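Local coordinates for putative uncharacterized protein (Ustilago maydis, PDB 4GNX) that binds single-stranded DNA as a subunit of replication protein A, probably through its successive OB-fold domains, at residues C[17-22]-C[112-117]; C[51-56]-C[94-99]; C[161-166]-C[185-190]; C[196-201]-C[232-237]; C[272-277]-C[352-357]. All blocks are in the same frame, centred on the assembly; numbering follows the deposited sequence.

Each of the five contacts involves an OB-fold strand or its turn, yet their chemistry follows their place. Interaction 2 is buried and runs on main-chain bonds between two strands, close to the DNA. Interaction 1 touches it through I18 and I97 but joins the same sheet to a loop, by charged side chains around a valine at a partly exposed border. Interactions 3 and 4 share the second barrel, where L165 and F187 meet L199; one fits a turn to a strand by an arginine and a phenylalanine, the other adds a helix through an arginine on a carbonyl. Interaction 5, opposite interactions 1, 3 and 4 across the chain's centre, puts a helix N-terminus onto acceptors in a strand turn.

Interaction 1 of 5, residues C[17-22]-C[112-117]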
# COMPACT_ATOMS: atom_id res chain seq x y z
N THR C 17 -36.03 -1.95 15.72
CA THR C 17 -36.37 -2.45 14.38
C THR C 17 -35.89 -1.47 13.30
O THR C 17 -36.05 -0.26 13.44
CB THR C 17 -37.89 -2.63 14.24
OG1 THR C 17 -38.32 -3.76 15.01
CG2 THR C 17 -38.28 -2.85 12.79
N ILE C 18 -35.31 -1.99 12.23
CA ILE C 18 -34.92 -1.11 11.13
C ILE C 18 -35.70 -1.42 9.85
O ILE C 18 -36.09 -2.56 9.63
CB ILE C 18 -33.40 -1.12 10.85
CG1 ILE C 18 -32.91 -2.52 10.47
CG2 ILE C 18 -32.62 -0.53 12.02
CD1 ILE C 18 -31.43 -2.54 10.12
N LYS C 19 -35.91 -0.39 9.04
CA LYS C 19 -36.49 -0.55 7.71
C LYS C 19 -35.40 -0.22 6.69
O LYS C 19 -34.99 0.94 6.56
CB LYS C 19 -37.67 0.39 7.55
CG LYS C 19 -38.91 -0.25 6.94
CD LYS C 19 -39.15 0.20 5.50
CE LYS C 19 -40.03 1.44 5.40
NZ LYS C 19 -41.40 1.19 4.83
N ALA C 20 -34.90 -1.24 5.99
CA ALA C 20 -33.75 -1.05 5.10
C ALA C 20 -33.83 -1.86 3.80
O ALA C 20 -34.45 -2.94 3.79
CB ALA C 20 -32.48 -1.40 5.85
N ARG C 21 -33.22 -1.37 2.72
CA ARG C 21 -33.13 -2.21 1.52
C ARG C 21 -31.77 -2.86 1.36
O ARG C 21 -30.75 -2.24 1.65
CB ARG C 21 -33.62 -1.54 0.23
CG ARG C 21 -32.62 -0.68 -0.51
CD ARG C 21 -32.89 -0.61 -2.01
NE ARG C 21 -34.30 -0.65 -2.42
CZ ARG C 21 -35.18 0.32 -2.23
NH1 ARG C 21 -34.84 1.44 -1.59
NH2 ARG C 21 -36.43 0.17 -2.66
N VAL C 22 -31.78 -4.11 0.93
CA VAL C 22 -30.56 -4.86 0.69
C VAL C 22 -29.93 -4.34 -0.59
O VAL C 22 -30.52 -4.45 -1.65
CB VAL C 22 -30.83 -6.37 0.50
CG1 VAL C 22 -29.51 -7.07 0.25
CG2 VAL C 22 -31.54 -6.96 1.71
N THR C 112 -41.08 3.69 -0.47
CA THR C 112 -40.91 5.14 -0.63
C THR C 112 -40.07 5.83 0.46
O THR C 112 -39.34 6.78 0.17
CB THR C 112 -42.26 5.85 -0.77
OG1 THR C 112 -43.24 5.17 0.02
CG2 THR C 112 -42.71 5.85 -2.22
N ASP C 113 -40.17 5.37 1.71
CA ASP C 113 -39.35 5.91 2.80
C ASP C 113 -37.87 5.66 2.54
O ASP C 113 -37.03 6.52 2.78
CB ASP C 113 -39.68 5.27 4.15
CG ASP C 113 -41.01 4.53 4.17
OD1 ASP C 113 -41.49 4.08 3.10
OD2 ASP C 113 -41.56 4.37 5.28
N VAL C 114 -37.57 4.45 2.05
CA VAL C 114 -36.21 3.99 1.85
C VAL C 114 -35.63 4.49 0.52
O VAL C 114 -36.26 4.33 -0.53
CB VAL C 114 -36.12 2.45 1.88
CG1 VAL C 114 -34.67 1.99 1.90
CG2 VAL C 114 -36.87 1.91 3.09
N PRO C 115 -34.44 5.09 0.56
CA PRO C 115 -33.77 5.53 -0.67
C PRO C 115 -33.41 4.36 -1.57
O PRO C 115 -33.25 3.23 -1.10
CB PRO C 115 -32.50 6.22 -0.16
CG PRO C 115 -32.76 6.52 1.29
CD PRO C 115 -33.65 5.42 1.76
N GLU C 116 -33.29 4.63 -2.86
CA GLU C 116 -32.89 3.60 -3.82
C GLU C 116 -31.45 3.83 -4.27
O GLU C 116 -30.96 4.96 -4.27
CB GLU C 116 -33.88 3.52 -4.99
CG GLU C 116 -35.17 2.83 -4.59
CD GLU C 116 -36.22 2.79 -5.67
OE1 GLU C 116 -36.81 3.85 -5.97
OE2 GLU C 116 -36.49 1.68 -6.18
N VAL C 117 -30.77 2.74 -4.61
CA VAL C 117 -29.37 2.81 -5.02
C VAL C 117 -29.16 3.80 -6.16
O VAL C 117 -29.78 3.69 -7.23
CB VAL C 117 -28.81 1.42 -5.37
CG1 VAL C 117 -28.41 0.69 -4.11
CG2 VAL C 117 -29.83 0.61 -6.17
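V114 sits with one methyl toward K19 and the other toward R21, pinning the loop 112-117 along the first strand, 17-30, of an OB-fold. With CG1 anti to the backbone N (chi1 -170°), V114 brings that methyl to 3.5 Å from R21 NH1, while its CG2 lies 3.7 Å from K19 CD. Beyond V114, both strand residues turn polar. K19 bends at several bonds and crosses D113 at about a right angle, its NZ forming a salt bridge of 3.2 Å with D113 OD2, weak as a hydrogen bond, and another weak bond to D110 O. R21 NH1 donates weakly to V114 O, 3.4 Å away and in the guanidinium plane; P115 O lies near that edge too, but the modelled separation is too short to be trusted. E116 CG lies over one face of the guanidinium, offset toward the rim. Its OE2 stands 3.8 Å from R21 NH2, well out of that plane, a long pairing of charges alone. A20, between K19 and R21, points the other way and packs on L45. Further out, V73 of strand 73-77 touches both K19 and R21, and R21 NE donates a hydrogen bond to N71 O.

Interaction 2 of 5, residues C[51-56]-C[94-99]; sequences EIKATG and EYEITF
K53 and E96 lie side by side and point the same way, with E96 OE2 3.7 Å from K53 CD. The amine stays apart from the carboxylate, K53 NZ being 5.1 Å from E96 OE2: it bonds to F88 O, and E96 OE1 accepts from K85 N. K53 is stretched out from its first torsion (chi1 -171°) to its tip, which carries the chain outward to pack on a thymine base of the bound DNA. I52 crosses I97 at about a right angle, its CG2 3.9 Å from I97 CD1. On the face shared with I97, A54 CB meets F99 obliquely, 3.5 Å from CZ. The two strands run in the same direction, 25° apart. I97 N donates to K53 O at 2.7 Å; T55 N then bonds to I97 O, and F99 N to T55 O. This pairing of strand 51-57 with strand 95-99 is the parallel strand pair of the otherwise antiparallel OB barrel.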
# COMPACT_ATOMS: atom_id res chain seq x y z
N GLU C 51 -25.65 3.31 5.97
CA GLU C 51 -25.46 1.93 5.59
C GLU C 51 -24.97 1.06 6.75
O GLU C 51 -24.32 1.56 7.67
CB GLU C 51 -24.50 1.83 4.41
CG GLU C 51 -25.05 2.42 3.12
CD GLU C 51 -24.02 2.50 1.99
OE1 GLU C 51 -23.26 3.49 1.94
OE2 GLU C 51 -23.99 1.57 1.13
N ILE C 52 -25.30 -0.23 6.72
CA ILE C 52 -24.72 -1.15 7.68
C ILE C 52 -24.63 -2.55 7.09
O ILE C 52 -25.47 -2.93 6.26
CB ILE C 52 -25.50 -1.17 9.03
CG1 ILE C 52 -24.75 -2.00 10.07
CG2 ILE C 52 -26.91 -1.70 8.85
CD1 ILE C 52 -24.84 -1.49 11.49
N LYS C 53 -23.60 -3.27 7.52
CA LYS C 53 -23.43 -4.67 7.19
C LYS C 53 -24.11 -5.59 8.21
O LYS C 53 -24.00 -5.40 9.43
CB LYS C 53 -21.96 -5.01 7.16
CG LYS C 53 -21.68 -6.39 6.62
CD LYS C 53 -20.20 -6.71 6.62
CE LYS C 53 -19.98 -8.14 6.19
NZ LYS C 53 -18.57 -8.42 5.82
N ALA C 54 -24.80 -6.60 7.69
CA ALA C 54 -25.32 -7.66 8.53
C ALA C 54 -24.83 -9.03 8.05
O ALA C 54 -24.70 -9.28 6.85
CB ALA C 54 -26.82 -7.59 8.53
N THR C 55 -24.56 -9.92 9.00
CA THR C 55 -24.02 -11.24 8.68
C THR C 55 -24.78 -12.34 9.41
O THR C 55 -25.18 -12.19 10.58
CB THR C 55 -22.54 -11.35 9.12
OG1 THR C 55 -21.76 -10.35 8.46
CG2 THR C 55 -21.98 -12.73 8.80
N GLY C 56 -24.97 -13.46 8.73
CA GLY C 56 -25.55 -14.61 9.36
C GLY C 56 -24.57 -15.75 9.35
O GLY C 56 -23.90 -15.96 8.33
N GLU C 94 -18.67 2.06 12.16
CA GLU C 94 -18.14 1.54 13.42
C GLU C 94 -18.80 0.22 13.85
O GLU C 94 -18.15 -0.66 14.43
CB GLU C 94 -18.39 2.61 14.47
CG GLU C 94 -17.75 2.40 15.83
CD GLU C 94 -18.37 3.28 16.89
OE1 GLU C 94 -17.71 3.51 17.93
OE2 GLU C 94 -19.53 3.74 16.70
N TYR C 95 -20.10 0.08 13.60
CA TYR C 95 -20.79 -1.16 13.96
C TYR C 95 -21.20 -2.03 12.76
O TYR C 95 -21.17 -1.58 11.61
CB TYR C 95 -22.01 -0.85 14.84
CG TYR C 95 -21.67 -0.07 16.10
CD1 TYR C 95 -20.71 -0.54 16.99
CD2 TYR C 95 -22.34 1.12 16.41
CE1 TYR C 95 -20.40 0.16 18.13
CE2 TYR C 95 -22.04 1.83 17.56
CZ TYR C 95 -21.07 1.34 18.41
OH TYR C 95 -20.76 2.04 19.56
N GLU C 96 -21.52 -3.30 13.04
CA GLU C 96 -22.29 -4.15 12.13
C GLU C 96 -23.30 -5.04 12.88
O GLU C 96 -23.32 -5.07 14.11
CB GLU C 96 -21.41 -4.95 11.15
CG GLU C 96 -20.22 -5.69 11.73
CD GLU C 96 -19.12 -5.98 10.69
OE1 GLU C 96 -18.42 -7.01 10.85
OE2 GLU C 96 -18.91 -5.17 9.73
N ILE C 97 -24.17 -5.71 12.12
CA ILE C 97 -25.21 -6.55 12.70
C ILE C 97 -24.95 -8.03 12.49
O ILE C 97 -24.56 -8.45 11.41
CB ILE C 97 -26.56 -6.23 12.06
CG1 ILE C 97 -27.02 -4.83 12.46
CG2 ILE C 97 -27.58 -7.30 12.43
CD1 ILE C 97 -28.12 -4.30 11.56
N THR C 98 -25.18 -8.82 13.53
CA THR C 98 -25.13 -10.28 13.39
C THR C 98 -26.51 -10.87 13.68
O THR C 98 -27.10 -10.60 14.72
CB THR C 98 -24.09 -10.95 14.31
OG1 THR C 98 -22.94 -10.12 14.43
CG2 THR C 98 -23.65 -12.28 13.73
N PHE C 99 -27.01 -11.67 12.75
CA PHE C 99 -28.28 -12.33 12.93
C PHE C 99 -28.14 -13.46 13.94
O PHE C 99 -27.33 -14.38 13.78
CB PHE C 99 -28.79 -12.88 11.61
CG PHE C 99 -28.99 -11.85 10.55
CD1 PHE C 99 -29.45 -10.57 10.87
CD2 PHE C 99 -28.75 -12.16 9.21
CE1 PHE C 99 -29.65 -9.61 9.88
CE2 PHE C 99 -28.95 -11.21 8.22
CZ PHE C 99 -29.41 -9.94 8.55

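Interaction 3 of 5, residues C[161-166]-C[185-190]; sequences QKRELT and ETFPTN
R163 reaches from strand 159-168 of an OB-fold to the end of helix 181-185 and the 3-10 segment 187-189 after it, touching E185, F187 and P188. From CB the chain sets off trans to the backbone N (chi1 169°) and packs on L148. CD comes 4.0 Å from F187 CD2. There the chain bends at chi3, so that NE can donate to G146 O while the guanidinium lies only 28° from the plane of the F187 ring. At the tip, NH1 gives weak bonds to E185 O, 3.5 Å away and near the guanidinium plane, and to A184 O; P188 CD packs 3.8 Å from the same NH1. On one side of R163, Q161 CG rests 3.5 Å from E185 CG. K162 starts away from the turn; its NZ forms a salt bridge with E164 OE2 and a weak hydrogen bond to a thymine base. On the other side, in the barrel core, F187, edge-to-face with Y145, receives L165 from the opposite direction, L165 CD2 touching F187 CE2.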
# COMPACT_ATOMS: atom_id res chain seq x y z
N GLN C 161 -14.65 -20.11 -9.39
CA GLN C 161 -15.46 -19.95 -10.60
C GLN C 161 -15.34 -18.54 -11.17
O GLN C 161 -15.39 -17.56 -10.43
CB GLN C 161 -16.94 -20.28 -10.34
CG GLN C 161 -17.31 -21.74 -10.53
CD GLN C 161 -16.95 -22.62 -9.33
OE1 GLN C 161 -16.93 -22.17 -8.18
NE2 GLN C 161 -16.67 -23.90 -9.61
N LYS C 162 -15.22 -18.45 -12.49
CA LYS C 162 -14.95 -17.18 -13.15
C LYS C 162 -15.67 -17.14 -14.49
O LYS C 162 -15.78 -18.16 -15.16
CB LYS C 162 -13.45 -17.05 -13.36
CG LYS C 162 -12.99 -15.66 -13.72
CD LYS C 162 -11.81 -15.68 -14.67
CE LYS C 162 -11.85 -14.44 -15.54
NZ LYS C 162 -10.66 -14.33 -16.41
N ARG C 163 -16.18 -15.97 -14.88
CA ARG C 163 -16.71 -15.78 -16.24
C ARG C 163 -16.56 -14.34 -16.72
O ARG C 163 -16.57 -13.41 -15.91
CB ARG C 163 -18.16 -16.27 -16.35
CG ARG C 163 -18.84 -15.87 -17.65
CD ARG C 163 -20.24 -16.45 -17.78
NE ARG C 163 -20.19 -17.80 -18.34
CZ ARG C 163 -20.68 -18.88 -17.74
NH1 ARG C 163 -21.29 -18.77 -16.57
NH2 ARG C 163 -20.57 -20.06 -18.34
N GLU C 164 -16.43 -14.16 -18.03
CA GLU C 164 -16.19 -12.85 -18.63
C GLU C 164 -17.30 -12.40 -19.55
O GLU C 164 -17.77 -13.17 -20.39
CB GLU C 164 -14.86 -12.84 -19.36
CG GLU C 164 -13.69 -12.75 -18.40
CD GLU C 164 -12.42 -12.26 -19.05
OE1 GLU C 164 -12.44 -11.94 -20.26
OE2 GLU C 164 -11.39 -12.18 -18.34
N LEU C 165 -17.71 -11.15 -19.39
CA LEU C 165 -18.73 -10.53 -20.23
C LEU C 165 -18.10 -9.41 -21.03
O LEU C 165 -17.18 -8.75 -20.56
CB LEU C 165 -19.85 -9.92 -19.37
CG LEU C 165 -20.27 -10.49 -18.01
CD1 LEU C 165 -21.30 -9.58 -17.38
CD2 LEU C 165 -20.81 -11.90 -18.12
N THR C 166 -18.62 -9.18 -22.23
CA THR C 166 -18.20 -8.04 -23.04
C THR C 166 -19.31 -6.98 -23.02
O THR C 166 -20.45 -7.27 -23.39
CB THR C 166 -17.87 -8.45 -24.50
OG1 THR C 166 -17.01 -9.59 -24.49
CG2 THR C 166 -17.18 -7.31 -25.25
N GLU C 185 -21.36 -18.89 -12.31
CA GLU C 185 -22.02 -20.12 -12.74
C GLU C 185 -23.43 -19.87 -13.28
O GLU C 185 -23.70 -20.12 -14.45
CB GLU C 185 -22.09 -21.12 -11.59
CG GLU C 185 -20.76 -21.40 -10.94
CD GLU C 185 -20.88 -22.35 -9.76
OE1 GLU C 185 -21.70 -23.29 -9.85
OE2 GLU C 185 -20.15 -22.16 -8.76
N THR C 186 -24.29 -19.36 -12.41
CA THR C 186 -25.72 -19.25 -12.68
C THR C 186 -26.07 -18.21 -13.74
O THR C 186 -27.25 -17.92 -13.96
CB THR C 186 -26.50 -18.90 -11.39
OG1 THR C 186 -25.91 -17.74 -10.78
CG2 THR C 186 -26.48 -20.07 -10.41
N PHE C 187 -25.06 -17.65 -14.39
CA PHE C 187 -25.28 -16.50 -15.25
C PHE C 187 -26.29 -16.71 -16.38
O PHE C 187 -27.19 -15.87 -16.56
CB PHE C 187 -23.98 -15.92 -15.80
CG PHE C 187 -24.16 -14.64 -16.56
CD1 PHE C 187 -24.79 -13.54 -15.96
CD2 PHE C 187 -23.72 -14.52 -17.87
CE1 PHE C 187 -24.96 -12.36 -16.66
CE2 PHE C 187 -23.89 -13.34 -18.58
CZ PHE C 187 -24.51 -12.25 -17.97
N PRO C 188 -26.16 -17.81 -17.15
CA PRO C 188 -27.15 -18.02 -18.21
C PRO C 188 -28.56 -18.44 -17.73
O PRO C 188 -29.49 -18.40 -18.52
CB PRO C 188 -26.51 -19.09 -19.10
CG PRO C 188 -25.40 -19.69 -18.31
CD PRO C 188 -24.99 -18.70 -17.27
N THR C 189 -28.69 -18.82 -16.46
CA THR C 189 -30.00 -19.01 -15.79
C THR C 189 -30.94 -17.80 -15.97
O THR C 189 -32.13 -17.97 -16.21
CB THR C 189 -29.81 -19.26 -14.28
OG1 THR C 189 -29.30 -20.58 -14.07
CG2 THR C 189 -31.11 -19.06 -13.48
N ASN C 190 -30.38 -16.60 -15.83
CA ASN C 190 -31.14 -15.36 -15.86
C ASN C 190 -31.84 -15.14 -17.19
O ASN C 190 -31.28 -15.45 -18.25
CB ASN C 190 -30.22 -14.18 -15.55
CG ASN C 190 -29.27 -14.46 -14.41
OD1 ASN C 190 -29.69 -14.89 -13.33
ND2 ASN C 190 -27.98 -14.25 -14.64

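Interaction 4 of 5, residues C[196-201]-C[232-237]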
# COMPACT_ATOMS: atom_id res chain seq x y z
N LYS C 196 -29.23 -9.70 -26.02
CA LYS C 196 -28.59 -8.39 -25.85
C LYS C 196 -29.17 -7.48 -24.75
O LYS C 196 -29.58 -6.34 -25.03
CB LYS C 196 -28.56 -7.65 -27.19
CG LYS C 196 -27.19 -7.59 -27.85
CD LYS C 196 -26.75 -8.90 -28.48
CE LYS C 196 -25.30 -8.75 -28.92
NZ LYS C 196 -24.71 -10.02 -29.43
N PRO C 197 -29.17 -7.95 -23.49
CA PRO C 197 -29.81 -7.16 -22.45
C PRO C 197 -28.96 -5.95 -22.07
O PRO C 197 -27.79 -5.85 -22.47
CB PRO C 197 -29.87 -8.14 -21.28
CG PRO C 197 -28.64 -8.98 -21.45
CD PRO C 197 -28.42 -9.10 -22.93
N VAL C 198 -29.55 -5.02 -21.32
CA VAL C 198 -28.76 -3.99 -20.67
C VAL C 198 -28.39 -4.51 -19.29
O VAL C 198 -29.23 -5.07 -18.59
CB VAL C 198 -29.51 -2.65 -20.55
CG1 VAL C 198 -28.61 -1.59 -19.94
CG2 VAL C 198 -30.01 -2.20 -21.92
N LEU C 199 -27.12 -4.34 -18.93
CA LEU C 199 -26.65 -4.67 -17.59
C LEU C 199 -26.11 -3.44 -16.89
O LEU C 199 -25.35 -2.66 -17.48
CB LEU C 199 -25.56 -5.73 -17.64
CG LEU C 199 -25.93 -7.06 -18.28
CD1 LEU C 199 -24.75 -8.01 -18.19
CD2 LEU C 199 -27.18 -7.65 -17.65
N ALA C 200 -26.51 -3.28 -15.62
CA ALA C 200 -26.14 -2.11 -14.82
C ALA C 200 -25.31 -2.54 -13.61
O ALA C 200 -25.74 -3.37 -12.81
CB ALA C 200 -27.39 -1.36 -14.38
N PHE C 201 -24.14 -1.94 -13.46
CA PHE C 201 -23.22 -2.33 -12.40
C PHE C 201 -22.97 -1.24 -11.36
O PHE C 201 -22.66 -0.09 -11.71
CB PHE C 201 -21.91 -2.80 -13.00
CG PHE C 201 -22.01 -4.10 -13.74
CD1 PHE C 201 -22.39 -4.13 -15.07
CD2 PHE C 201 -21.74 -5.30 -13.09
CE1 PHE C 201 -22.50 -5.33 -15.76
CE2 PHE C 201 -21.84 -6.51 -13.78
CZ PHE C 201 -22.22 -6.52 -15.11
N HIS C 232 -33.04 2.37 -21.22
CA HIS C 232 -33.93 2.54 -22.37
C HIS C 232 -33.24 3.26 -23.50
O HIS C 232 -33.49 2.97 -24.67
CB HIS C 232 -35.21 3.25 -21.97
CG HIS C 232 -35.97 2.54 -20.87
ND1 HIS C 232 -36.66 1.40 -21.08
CD2 HIS C 232 -36.13 2.85 -19.51
CE1 HIS C 232 -37.23 1.00 -19.92
NE2 HIS C 232 -36.91 1.89 -18.97
N VAL C 233 -32.35 4.19 -23.14
CA VAL C 233 -31.51 4.90 -24.11
C VAL C 233 -30.61 3.93 -24.88
O VAL C 233 -30.51 4.02 -26.11
CB VAL C 233 -30.68 6.02 -23.43
CG1 VAL C 233 -29.67 6.62 -24.40
CG2 VAL C 233 -31.59 7.10 -22.89
N LEU C 234 -29.97 3.01 -24.15
CA LEU C 234 -29.11 1.97 -24.73
C LEU C 234 -29.91 0.95 -25.54
O LEU C 234 -29.52 0.59 -26.66
CB LEU C 234 -28.29 1.27 -23.64
CG LEU C 234 -27.16 2.06 -22.96
CD1 LEU C 234 -26.83 1.45 -21.61
CD2 LEU C 234 -25.91 2.14 -23.83
N ARG C 235 -31.02 0.47 -24.96
CA ARG C 235 -31.96 -0.40 -25.66
C ARG C 235 -32.36 0.23 -26.99
O ARG C 235 -32.20 -0.39 -28.05
CB ARG C 235 -33.19 -0.67 -24.79
CG ARG C 235 -34.33 -1.40 -25.49
CD ARG C 235 -34.22 -2.91 -25.40
NE ARG C 235 -33.19 -3.45 -26.27
CZ ARG C 235 -32.10 -4.09 -25.85
NH1 ARG C 235 -31.89 -4.28 -24.56
NH2 ARG C 235 -31.22 -4.54 -26.73
N GLY C 236 -32.85 1.47 -26.94
CA GLY C 236 -33.22 2.21 -28.14
C GLY C 236 -32.05 2.37 -29.10
O GLY C 236 -32.18 2.13 -30.30
N TRP C 237 -30.90 2.76 -28.55
CA TRP C 237 -29.70 2.99 -29.34
C TRP C 237 -29.21 1.75 -30.01
O TRP C 237 -29.01 1.74 -31.23
CB TRP C 237 -28.61 3.61 -28.48
CG TRP C 237 -27.22 3.33 -29.00
CD1 TRP C 237 -26.57 3.93 -30.07
CD2 TRP C 237 -26.26 2.34 -28.49
NE1 TRP C 237 -25.32 3.41 -30.25
CE2 TRP C 237 -25.07 2.45 -29.34
CE3 TRP C 237 -26.28 1.41 -27.46
CZ2 TRP C 237 -23.95 1.67 -29.14
CZ3 TRP C 237 -25.14 0.62 -27.27
CH2 TRP C 237 -24.00 0.75 -28.09
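Helix 229-242 leans on the wall of an OB barrel, where its R235 and L234 meet K196, just before strand 198-207, and V198, the first residue of that strand. The arginine takes hold of a single main-chain oxygen end-on: R235 NH2 lies 3.0 Å and NH1 3.1 Å from K196 O, which sits in the guanidinium plane and receives both donors from the same face of its own carbonyl plane. R235 CG is anti to the backbone N (chi1 171°), and bends at chi2 and chi3 then fold the chain over toward the strand. A salt bridge from NE to D239 OD2, one helical turn on, helps fix the rotation of the group. Beside the guanidinium, V198 divides its methyls: CG2 slides past the arginine, 3.9 Å from NH1, and CG1 meets L234 CD1 at 3.9 Å, the two side chains at about a right angle. W237 packs on V168 of strand 159-168. The helix thus follows the strands of the second OB domain and packs on the outside of its barrel.

Interaction 5 of 5, residues C[272-277]-C[352-357]; sequences RRTIVQ and DATGQM
The N-terminus of helix 275-280 docks on the turn between strands 341-352 and 355-362 of an OB-fold, where D352 and T354 receive the first backbone N-H groups, those of I275 and V276. I275 N donates almost straight to D352 OD2 at 3.3 Å, on the syn side of the carboxylate, and V276 N to T354 OG1 at 3.2 Å. A carboxylate at this end of a helix would be stabilised by the helix dipole, probably keeping D352 charged. Its other oxygen shapes the acceptor: D352 OD1 takes T354 N at 2.8 Å, an Asx turn, and the T354 hydroxyl at 2.6 Å, both from the same face, which leaves T354 OG1 turned to accept from V276. T354 OG1 stands between its backbone N and carbonyl carbon (chi1 60°), a torsion that serves both bonds. I275 passes D352 in the opposite direction, and its CG2 reaches 3.8 Å from M357 CB; V276 CG1 packs on T354 CB at about a right angle. The turn also meets another chain of the assembly, with backbone hydrogen bonds from D352 and with A353 packed on P11 of that chain. T274, the N-cap, forms a capping box with Q277: its OG1 accepts weakly from Q277 N, and T274 N donates at 2.8 Å to a lone pair of Q277 OE1.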
# COMPACT_ATOMS: atom_id res chain seq x y z
N ARG C 272 0.47 -5.78 -6.81
CA ARG C 272 1.46 -5.57 -5.75
C ARG C 272 1.54 -6.80 -4.84
O ARG C 272 0.53 -7.42 -4.52
CB ARG C 272 1.20 -4.31 -4.92
CG ARG C 272 2.50 -3.53 -4.65
CD ARG C 272 2.67 -3.00 -3.23
NE ARG C 272 1.97 -1.75 -2.89
CZ ARG C 272 1.47 -0.86 -3.76
NH1 ARG C 272 1.58 -1.02 -5.08
NH2 ARG C 272 0.85 0.22 -3.30
N ARG C 273 2.76 -7.16 -4.46
CA ARG C 273 3.01 -8.34 -3.65
C ARG C 273 4.07 -8.05 -2.60
O ARG C 273 4.81 -7.09 -2.72
CB ARG C 273 3.47 -9.50 -4.54
CG ARG C 273 2.39 -10.07 -5.45
CD ARG C 273 1.68 -11.23 -4.78
NE ARG C 273 0.37 -11.54 -5.36
CZ ARG C 273 -0.79 -11.34 -4.73
NH1 ARG C 273 -0.80 -10.83 -3.50
NH2 ARG C 273 -1.94 -11.66 -5.33
N THR C 274 4.14 -8.85 -1.56
CA THR C 274 5.29 -8.80 -0.68
C THR C 274 6.23 -9.94 -1.07
O THR C 274 5.83 -10.90 -1.73
CB THR C 274 4.90 -8.88 0.81
OG1 THR C 274 4.48 -10.23 1.12
CG2 THR C 274 3.78 -7.90 1.11
N ILE C 275 7.49 -9.83 -0.66
CA ILE C 275 8.49 -10.84 -0.98
C ILE C 275 8.06 -12.24 -0.51
O ILE C 275 8.30 -13.26 -1.20
CB ILE C 275 9.85 -10.44 -0.38
CG1 ILE C 275 10.37 -9.17 -1.06
CG2 ILE C 275 10.85 -11.59 -0.45
CD1 ILE C 275 11.48 -8.46 -0.31
N VAL C 276 7.40 -12.31 0.64
CA VAL C 276 6.95 -13.60 1.10
C VAL C 276 5.88 -14.15 0.15
O VAL C 276 5.89 -15.34 -0.17
CB VAL C 276 6.48 -13.60 2.56
CG1 VAL C 276 5.19 -12.80 2.74
CG2 VAL C 276 6.29 -15.02 3.04
N GLN C 277 4.99 -13.27 -0.31
CA GLN C 277 3.93 -13.68 -1.23
C GLN C 277 4.52 -14.20 -2.53
O GLN C 277 4.14 -15.28 -2.99
CB GLN C 277 2.95 -12.55 -1.52
CG GLN C 277 2.07 -12.22 -0.33
CD GLN C 277 1.21 -11.02 -0.57
OE1 GLN C 277 1.66 -9.99 -1.07
NE2 GLN C 277 -0.06 -11.14 -0.20
N ASP C 352 12.08 -6.45 2.49
CA ASP C 352 10.97 -5.76 3.14
C ASP C 352 10.74 -6.44 4.49
O ASP C 352 11.65 -7.12 4.98
CB ASP C 352 9.71 -5.74 2.27
CG ASP C 352 9.11 -7.15 2.00
OD1 ASP C 352 9.59 -8.18 2.55
OD2 ASP C 352 8.12 -7.20 1.20
N ALA C 353 9.55 -6.29 5.08
CA ALA C 353 9.30 -6.89 6.40
C ALA C 353 8.96 -8.38 6.35
O ALA C 353 8.87 -9.03 7.40
CB ALA C 353 8.22 -6.13 7.14
N THR C 354 8.79 -8.92 5.15
CA THR C 354 8.39 -10.32 4.98
C THR C 354 9.53 -11.20 4.50
O THR C 354 9.41 -12.42 4.46
CB THR C 354 7.21 -10.43 3.99
OG1 THR C 354 7.60 -9.89 2.70
CG2 THR C 354 5.98 -9.66 4.51
N GLY C 355 10.65 -10.60 4.14
CA GLY C 355 11.77 -11.35 3.59
C GLY C 355 12.76 -10.57 2.73
O GLY C 355 12.70 -9.34 2.61
N GLN C 356 13.67 -11.31 2.12
CA GLN C 356 14.72 -10.70 1.33
C GLN C 356 14.79 -11.43 -0.03
O GLN C 356 14.52 -12.62 -0.13
CB GLN C 356 16.02 -10.70 2.16
CG GLN C 356 17.25 -11.32 1.53
CD GLN C 356 17.16 -12.82 1.39
OE1 GLN C 356 16.92 -13.53 2.37
NE2 GLN C 356 17.34 -13.31 0.16
N MET C 357 15.11 -10.71 -1.08
CA MET C 357 15.07 -11.31 -2.41
C MET C 357 16.06 -10.69 -3.38
O MET C 357 16.28 -9.48 -3.38
CB MET C 357 13.65 -11.17 -2.95
CG MET C 357 13.50 -11.12 -4.46
SD MET C 357 12.00 -10.25 -4.90
CE MET C 357 10.80 -11.53 -4.51